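Local coordinates for protein aspartate aminotransferase, cytoplasmic (Schizosaccharomyces pombe 972h-, PDB 6JPK) that catalyses the pyridoxal 5'-phosphate-dependent transfer of the amino group of L-aspartate to 2-oxoglutarate, giving oxaloacetate and L-glutamate, at residues P47-L50 / P51-K55; A387-N391 / S392-H396; L203-F206 / E207-S211. The protein carries 1 engineered substitution. One frame throughout, in Å; residues are numbered along the deposited sequence.

Overall arrangement
All three contacts are local, each mixing buried and exposed residues. Contacts 1 and 2 both form where a loop runs into a helix, at the starts of 51-62 and 394-407; both touch helix 310-340, and their nearest atoms are about 8 Å apart. Contact 3 lies inside helix 199-211 of the large sheet domain, its centre about 39 Å from that of contact 1 and about 40 Å from that of contact 2. Apolar packing at the dimer interface, with a carbonyl taking the first helical bonds, marks contact 1, amide and hydroxyl bonds govern contact 2, and contact 3 divides into an apolar face toward the sheet and helix 235-241 and a water-bridged polar flank beside helix 167-176.

Contact 1 of 3, residues P47-L50 / P51-K55; sequences PWIL and PAVKK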
loop_
_atom_site.group_PDB
_atom_site.type_symbol
_atom_site.label_atom_id
_atom_site.label_comp_id
_atom_site.label_asym_id
_atom_site.label_seq_id
_atom_site.Cartn_x
_atom_site.Cartn_y
_atom_site.Cartn_z
ATOM N N PRO A 47 -15.027 18.476 2.924
ATOM C CA PRO A 47 -14.490 17.649 1.840
ATOM C C PRO A 47 -15.412 17.709 0.633
ATOM O O PRO A 47 -16.631 17.824 0.762
ATOM C CB PRO A 47 -14.441 16.246 2.457
ATOM C CG PRO A 47 -14.303 16.504 3.951
ATOM C CD PRO A 47 -15.188 17.715 4.177
ATOM N N TRP A 48 -14.820 17.668 -0.555
ATOM C CA TRP A 48 -15.561 17.899 -1.786
ATOM C C TRP A 48 -15.251 16.776 -2.763
ATOM O O TRP A 48 -14.150 16.723 -3.315
ATOM C CB TRP A 48 -15.201 19.262 -2.382
ATOM C CG TRP A 48 -16.085 19.696 -3.516
ATOM C CD1 TRP A 48 -17.392 20.067 -3.441
ATOM C CD2 TRP A 48 -15.710 19.820 -4.899
ATOM N NE1 TRP A 48 -17.861 20.413 -4.685
ATOM C CE2 TRP A 48 -16.844 20.269 -5.596
ATOM C CE3 TRP A 48 -14.523 19.593 -5.608
ATOM C CZ2 TRP A 48 -16.833 20.497 -6.977
ATOM C CZ3 TRP A 48 -14.513 19.815 -6.974
ATOM C CH2 TRP A 48 -15.662 20.267 -7.642
ATOM N N ILE A 49 -16.222 15.899 -3.007
ATOM C CA ILE A 49 -16.052 14.857 -4.015
ATOM C C ILE A 49 -16.276 15.471 -5.392
ATOM O O ILE A 49 -17.294 16.133 -5.636
ATOM C CB ILE A 49 -17.010 13.682 -3.759
ATOM C CG1 ILE A 49 -16.785 13.097 -2.361
ATOM C CG2 ILE A 49 -16.793 12.583 -4.816
ATOM C CD1 ILE A 49 -17.917 12.175 -1.908
ATOM N N LEU A 50 -15.311 15.291 -6.298
ATOM C CA LEU A 50 -15.431 15.874 -7.664
ATOM C C LEU A 50 -16.599 15.210 -8.404
ATOM O O LEU A 50 -16.618 13.965 -8.465
ATOM C CB LEU A 50 -14.112 15.660 -8.413
ATOM C CG LEU A 50 -12.848 16.003 -7.628
ATOM C CD1 LEU A 50 -11.765 16.542 -8.550
ATOM C CD2 LEU A 50 -13.151 17.002 -6.521
ATOM N N PRO A 51 -17.534 16.005 -8.943
ATOM C CA PRO A 51 -18.670 15.410 -9.672
ATOM C C PRO A 51 -18.250 14.352 -10.683
ATOM O O PRO A 51 -18.893 13.301 -10.778
ATOM C CB PRO A 51 -19.324 16.626 -10.346
ATOM C CG PRO A 51 -18.977 17.787 -9.425
ATOM C CD PRO A 51 -17.582 17.480 -8.930
ATOM N N ALA A 52 -17.154 14.582 -11.409
ATOM C CA ALA A 52 -16.699 13.585 -12.377
ATOM C C ALA A 52 -16.256 12.296 -11.691
ATOM O O ALA A 52 -16.452 11.208 -12.239
ATOM C CB ALA A 52 -15.564 14.154 -13.224
ATOM N N VAL A 53 -15.682 12.395 -10.493
ATOM C CA VAL A 53 -15.239 11.199 -9.785
ATOM C C VAL A 53 -16.432 10.432 -9.243
ATOM O O VAL A 53 -16.478 9.200 -9.315
ATOM C CB VAL A 53 -14.246 11.574 -8.666
ATOM C CG1 VAL A 53 -14.133 10.451 -7.632
ATOM C CG2 VAL A 53 -12.886 11.913 -9.265
ATOM N N LYS A 54 -17.406 11.140 -8.667
ATOM C CA LYS A 54 -18.616 10.474 -8.199
ATOM C C LYS A 54 -19.331 9.792 -9.357
ATOM O O LYS A 54 -19.766 8.640 -9.247
ATOM C CB LYS A 54 -19.546 11.479 -7.521
ATOM C CG LYS A 54 -20.703 10.846 -6.770
ATOM C CD LYS A 54 -21.592 11.925 -6.152
ATOM C CE LYS A 54 -20.763 12.932 -5.358
ATOM N NZ LYS A 54 -21.463 14.240 -5.139
ATOM N N LYS A 55 -19.461 10.504 -10.477
ATOM C CA LYS A 55 -20.056 9.938 -11.685
ATOM C C LYS A 55 -19.306 8.688 -12.151
ATOM O O LYS A 55 -19.918 7.655 -12.453
ATOM C CB LYS A 55 -20.059 11.012 -12.773
ATOM C CG LYS A 55 -20.678 10.614 -14.100
ATOM C CD LYS A 55 -20.726 11.828 -15.030
ATOM C CE LYS A 55 -21.436 11.505 -16.332
ATOM N NZ LYS A 55 -21.850 12.760 -17.017
HETATM O O HOH W 1 -19.625 17.093 -4.897
#
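Two backbone bonds converge on L50 O, the carbonyl that precedes the helix. K54 N donates to it at 2.9 Å, with an N-H...O angle of 165°, the first regular i to i+4 bond of the helix. V53 N also approaches, but its angle of 124° makes that bond weak. P51, as a proline, has no N-H to offer in this first turn, and the next amide, A52 N, is taken by D319.

The apolar contacts involve three loop side chains. W48 sets its six-membered ring against the proline: CH2 is 3.6 Å from P51 CD, an oblique approach with the two side chains crossing at about a right angle. L50 CA lies over one face of the same indole, toward the rim. On the buried side L50 CB meets V53 CG2 at 4.0 Å. I49 takes the flank of the lysine, its CG2 lying 4.0 Å from both K54 CB and K54 CE.

That lysine chain is extended as far as CD and then bends (chi3 -50°), which brings CE back over I49 and turns NZ toward the loop. There a water donates to I49 O at 2.6 Å and weakly accepts from K54 NZ, bridging the loop to the helix.

M323 of helix 310-340 touches both W48 and L50, while F66 and H68 of the second subunit pack on I49 and V53. This is a helix N-terminus with L50 at the N-cap and proline in the first turn, placed at the dimer interface; the L50 side chain is about 8 Å from that of K255, the lysine that probably holds the pyridoxal phosphate, as in related aminotransferases, though the cofactor is not attached here.

Contact 2 of 3, residues A387-N391 / S392-H396; sequences AGLNN and SNVEH
The chain turns sharply at N391 and S392, whose backbone angles are close to those of a type I turn; N393 N donates to N390 O across it at 3.1 Å, and L389 CA comes within 5.6 Å of V394 CA. A second, weak bond to N390 O comes from V394 N.

Inside the turn the N390 side chain folds over its own backbone: with CG between the backbone N and the carbonyl carbon, chi1 58° tucks the amide in, and the further turn at chi2 aims OD1 at S392. It accepts two bonds in its carbonyl plane, from S392 N at 2.8 Å and from S392 OG at 2.7 Å, the hydroxyl lying on a lone pair. The first of these makes an Asx turn, superimposed on the type I turn that leads into helix 394-407. A leucine in place of N390 would probably leave both the amide and the hydroxyl of S392 without this acceptor, and the turn less firmly set.

N393 occupies the N-cap position, yet its amide makes no capping bond and reaches backward instead. OD1 accepts from N390 N at 2.9 Å, the donor tilted from the carbonyl plane, while ND2 donates to G388 O at 3.0 Å, nearly within its own amide plane. Gripped at both ends, the group cannot easily flip. The N390 and N393 amides stack with their planes 24° apart. Separately, L389 CD2 packs on V394 CG2 at 4.2 Å. On the exposed side a water donates to N391 O and accepts from E395 N; the N391 and E395 side chains both turn to R333 of helix 310-340.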
loop_
_atom_site.group_PDB
_atom_site.type_symbol
_atom_site.label_atom_id
_atom_site.label_comp_id
_atom_site.label_asym_id
_atom_site.label_seq_id
_atom_site.Cartn_x
_atom_site.Cartn_y
_atom_site.Cartn_z
ATOM N N ALA A 387 -6.776 25.754 1.445
ATOM C CA ALA A 387 -8.072 25.081 1.405
ATOM C C ALA A 387 -8.898 25.379 2.646
ATOM O O ALA A 387 -10.132 25.308 2.594
ATOM C CB ALA A 387 -7.891 23.566 1.249
ATOM N N GLY A 388 -8.240 25.713 3.765
ATOM C CA GLY A 388 -8.968 26.052 4.974
ATOM C C GLY A 388 -9.656 27.399 4.909
ATOM O O GLY A 388 -10.565 27.659 5.708
ATOM N N LEU A 389 -9.247 28.252 3.970
ATOM C CA LEU A 389 -9.810 29.582 3.811
ATOM C C LEU A 389 -11.050 29.526 2.926
ATOM O O LEU A 389 -11.076 28.819 1.909
ATOM C CB LEU A 389 -8.783 30.539 3.201
ATOM C CG LEU A 389 -7.968 31.458 4.127
ATOM C CD1 LEU A 389 -7.337 30.681 5.243
ATOM C CD2 LEU A 389 -6.903 32.173 3.329
ATOM N N ASN A 390 -12.075 30.274 3.326
ATOM C CA ASN A 390 -13.285 30.430 2.533
ATOM C C ASN A 390 -13.939 31.759 2.896
ATOM O O ASN A 390 -13.421 32.533 3.712
ATOM C CB ASN A 390 -14.241 29.246 2.735
ATOM C CG ASN A 390 -14.641 29.057 4.190
ATOM O OD1 ASN A 390 -15.290 29.919 4.778
ATOM N ND2 ASN A 390 -14.254 27.921 4.778
ATOM N N ASN A 391 -15.100 32.009 2.287
ATOM C CA ASN A 391 -15.793 33.285 2.466
ATOM C C ASN A 391 -16.166 33.565 3.917
ATOM O O ASN A 391 -16.314 34.728 4.300
ATOM C CB ASN A 391 -17.062 33.314 1.612
ATOM C CG ASN A 391 -16.811 33.854 0.238
ATOM O OD1 ASN A 391 -16.329 34.973 0.087
ATOM N ND2 ASN A 391 -17.117 33.054 -0.782
ATOM N N SER A 392 -16.365 32.535 4.726
ATOM C CA SER A 392 -16.771 32.778 6.103
ATOM C C SER A 392 -15.607 33.163 7.024
ATOM O O SER A 392 -15.864 33.653 8.129
ATOM C CB SER A 392 -17.484 31.540 6.667
ATOM O OG SER A 392 -16.557 30.526 7.027
ATOM N N ASN A 393 -14.349 32.960 6.617
ATOM C CA ASN A 393 -13.231 33.209 7.523
ATOM C C ASN A 393 -12.061 34.007 6.943
ATOM O O ASN A 393 -11.138 34.336 7.699
ATOM C CB ASN A 393 -12.697 31.876 8.091
ATOM C CG ASN A 393 -12.146 30.930 7.020
ATOM O OD1 ASN A 393 -11.669 31.351 5.954
ATOM N ND2 ASN A 393 -12.199 29.631 7.314
ATOM N N VAL A 394 -12.070 34.348 5.652
ATOM C CA VAL A 394 -10.869 34.930 5.056
ATOM C C VAL A 394 -10.603 36.336 5.595
ATOM O O VAL A 394 -9.441 36.743 5.737
ATOM C CB VAL A 394 -10.950 34.906 3.513
ATOM C CG1 VAL A 394 -12.107 35.752 2.993
ATOM C CG2 VAL A 394 -9.624 35.371 2.899
ATOM N N GLU A 395 -11.649 37.087 5.937
ATOM C CA GLU A 395 -11.429 38.406 6.522
ATOM C C GLU A 395 -10.906 38.302 7.954
ATOM O O GLU A 395 -10.050 39.089 8.371
ATOM C CB GLU A 395 -12.726 39.215 6.475
ATOM C CG GLU A 395 -12.527 40.627 5.968
ATOM C CD GLU A 395 -11.973 40.668 4.548
ATOM O OE1 GLU A 395 -12.419 39.864 3.694
ATOM O OE2 GLU A 395 -11.085 41.510 4.292
ATOM N N HIS A 396 -11.423 37.348 8.726
ATOM C CA HIS A 396 -10.852 37.063 10.037
ATOM C C HIS A 396 -9.362 36.723 9.929
ATOM O O HIS A 396 -8.551 37.209 10.725
ATOM C CB HIS A 396 -11.647 35.929 10.688
ATOM C CG HIS A 396 -11.114 35.479 12.020
ATOM N ND1 HIS A 396 -11.205 36.247 13.158
ATOM C CD2 HIS A 396 -10.513 34.322 12.394
ATOM C CE1 HIS A 396 -10.674 35.590 14.177
ATOM N NE2 HIS A 396 -10.244 34.418 13.738
HETATM O O HOH W 2 -14.668 36.517 5.882
#

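Contact 3 of 3, residues L203-F206 / E207-S211; sequences LSIF and ESLLS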
loop_
_atom_site.group_PDB
_atom_site.type_symbol
_atom_site.label_atom_id
_atom_site.label_comp_id
_atom_site.label_asym_id
_atom_site.label_seq_id
_atom_site.Cartn_x
_atom_site.Cartn_y
_atom_site.Cartn_z
ATOM N N LEU A 203 14.631 26.303 -17.433
ATOM C CA LEU A 203 15.556 25.962 -18.511
ATOM C C LEU A 203 16.998 26.041 -18.029
ATOM O O LEU A 203 17.824 25.181 -18.356
ATOM C CB LEU A 203 15.336 26.895 -19.703
ATOM C CG LEU A 203 13.978 26.807 -20.407
ATOM C CD1 LEU A 203 13.923 27.831 -21.539
ATOM C CD2 LEU A 203 13.724 25.396 -20.930
ATOM N N SER A 204 17.316 27.065 -17.239
ATOM C CA SER A 204 18.651 27.167 -16.657
ATOM C C SER A 204 18.903 26.056 -15.636
ATOM O O SER A 204 20.017 25.525 -15.550
ATOM C CB SER A 204 18.813 28.550 -16.032
ATOM O OG SER A 204 19.943 28.608 -15.185
ATOM N N ILE A 205 17.882 25.684 -14.858
ATOM C CA ILE A 205 18.018 24.560 -13.933
ATOM C C ILE A 205 18.320 23.269 -14.695
ATOM O O ILE A 205 19.213 22.497 -14.318
ATOM C CB ILE A 205 16.752 24.423 -13.065
ATOM C CG1 ILE A 205 16.677 25.541 -12.029
ATOM C CG2 ILE A 205 16.715 23.066 -12.362
ATOM C CD1 ILE A 205 15.297 25.659 -11.385
ATOM N N PHE A 206 17.579 23.013 -15.778
ATOM C CA PHE A 206 17.812 21.799 -16.564
ATOM C C PHE A 206 19.215 21.784 -17.152
ATOM O O PHE A 206 19.889 20.746 -17.144
ATOM C CB PHE A 206 16.774 21.675 -17.684
ATOM C CG PHE A 206 15.376 21.415 -17.196
ATOM C CD1 PHE A 206 15.159 20.750 -16.000
ATOM C CD2 PHE A 206 14.278 21.844 -17.937
ATOM C CE1 PHE A 206 13.872 20.503 -15.554
ATOM C CE2 PHE A 206 12.984 21.601 -17.496
ATOM C CZ PHE A 206 12.782 20.930 -16.303
ATOM N N GLU A 207 19.677 22.930 -17.659
ATOM C CA GLU A 207 21.015 23.007 -18.243
ATOM C C GLU A 207 22.086 22.587 -17.239
ATOM O O GLU A 207 23.002 21.825 -17.570
ATOM C CB GLU A 207 21.289 24.427 -18.749
ATOM C CG GLU A 207 22.681 24.606 -19.349
ATOM C CD GLU A 207 23.453 25.779 -18.742
ATOM O OE1 GLU A 207 22.844 26.859 -18.544
ATOM O OE2 GLU A 207 24.668 25.615 -18.458
ATOM N N SER A 208 22.003 23.092 -16.009
ATOM C CA SER A 208 23.029 22.762 -15.025
ATOM C C SER A 208 22.894 21.324 -14.531
ATOM O O SER A 208 23.907 20.660 -14.274
ATOM C CB SER A 208 22.971 23.747 -13.863
ATOM O OG SER A 208 23.399 25.033 -14.281
ATOM N N LEU A 209 21.654 20.821 -14.392
ATOM C CA LEU A 209 21.465 19.416 -14.033
ATOM C C LEU A 209 22.108 18.488 -15.059
ATOM O O LEU A 209 22.739 17.491 -14.692
ATOM C CB LEU A 209 19.972 19.089 -13.893
ATOM C CG LEU A 209 19.190 19.614 -12.684
ATOM C CD1 LEU A 209 17.684 19.537 -12.965
ATOM C CD2 LEU A 209 19.525 18.822 -11.425
ATOM N N LEU A 210 21.950 18.788 -16.353
ATOM C CA LEU A 210 22.564 17.945 -17.379
ATOM C C LEU A 210 24.079 18.118 -17.415
ATOM O O LEU A 210 24.809 17.145 -17.622
ATOM C CB LEU A 210 21.975 18.258 -18.751
ATOM C CG LEU A 210 20.449 18.249 -18.803
ATOM C CD1 LEU A 210 20.021 19.081 -19.974
ATOM C CD2 LEU A 210 19.887 16.861 -18.899
ATOM N N SER A 211 24.567 19.350 -17.234
ATOM C CA SER A 211 26.009 19.582 -17.235
ATOM C C SER A 211 26.709 18.793 -16.131
ATOM O O SER A 211 27.858 18.370 -16.302
ATOM C CB SER A 211 26.293 21.073 -17.078
ATOM O OG SER A 211 27.674 21.322 -17.186
HETATM O O HOH W 3 22.521 27.015 -15.768
#
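In I205 the CG2 branch points opposite the backbone N (chi1 -73° for CG1), and L209 one turn on has the same first torsion for CG. The two side chains run side by side in the same direction, and I205 CG2 meets L209 CD1 at 3.7 Å. F206 has nearly the same first torsion (chi1 -68°), which brings the rim of its ring to the same methyl: F206 CD1 is 4.1 Å from L209 CD1, which lies at the ring edge near its plane. One leucine methyl thus fills the angle between a branched aliphatic chain and an aromatic edge.

The backbone beneath is a regular alpha helix. L209 N donates to I205 O at 3.0 Å, and the bonds from E207, S208 and L210 to L203, S204 and F206 follow the same i to i+4 pattern.

On the flank that meets helix 167-176, where S204 and S208 touch L171, the chemistry is polar. A single water donates to S204 O at 2.9 Å and to E207 OE1 at 2.8 Å, and accepts from S208 OG at 2.6 Å. S204 O is therefore shared between the helix bond from S208 N and the water. The E207 chain, extended at chi1, turns about its CB-CG bond (chi2 -127°), which helps bring OE1 to the water. The S204 hydroxyl has its partner in Y167.

Helix 199-211 is the crossover of a beta-alpha-beta unit between the adjacent parallel strands 182-186 and 215-220. L209 packs on F183 and L185 of the first strand, and the F206 ring meets F240 edge to face. Methyls and aromatic rings thus join this helix to the sheet and to helix 235-241, whereas on the polar flank one water, using both its hydrogens and accepting a third bond, links carbonyl, carboxylate and hydroxyl.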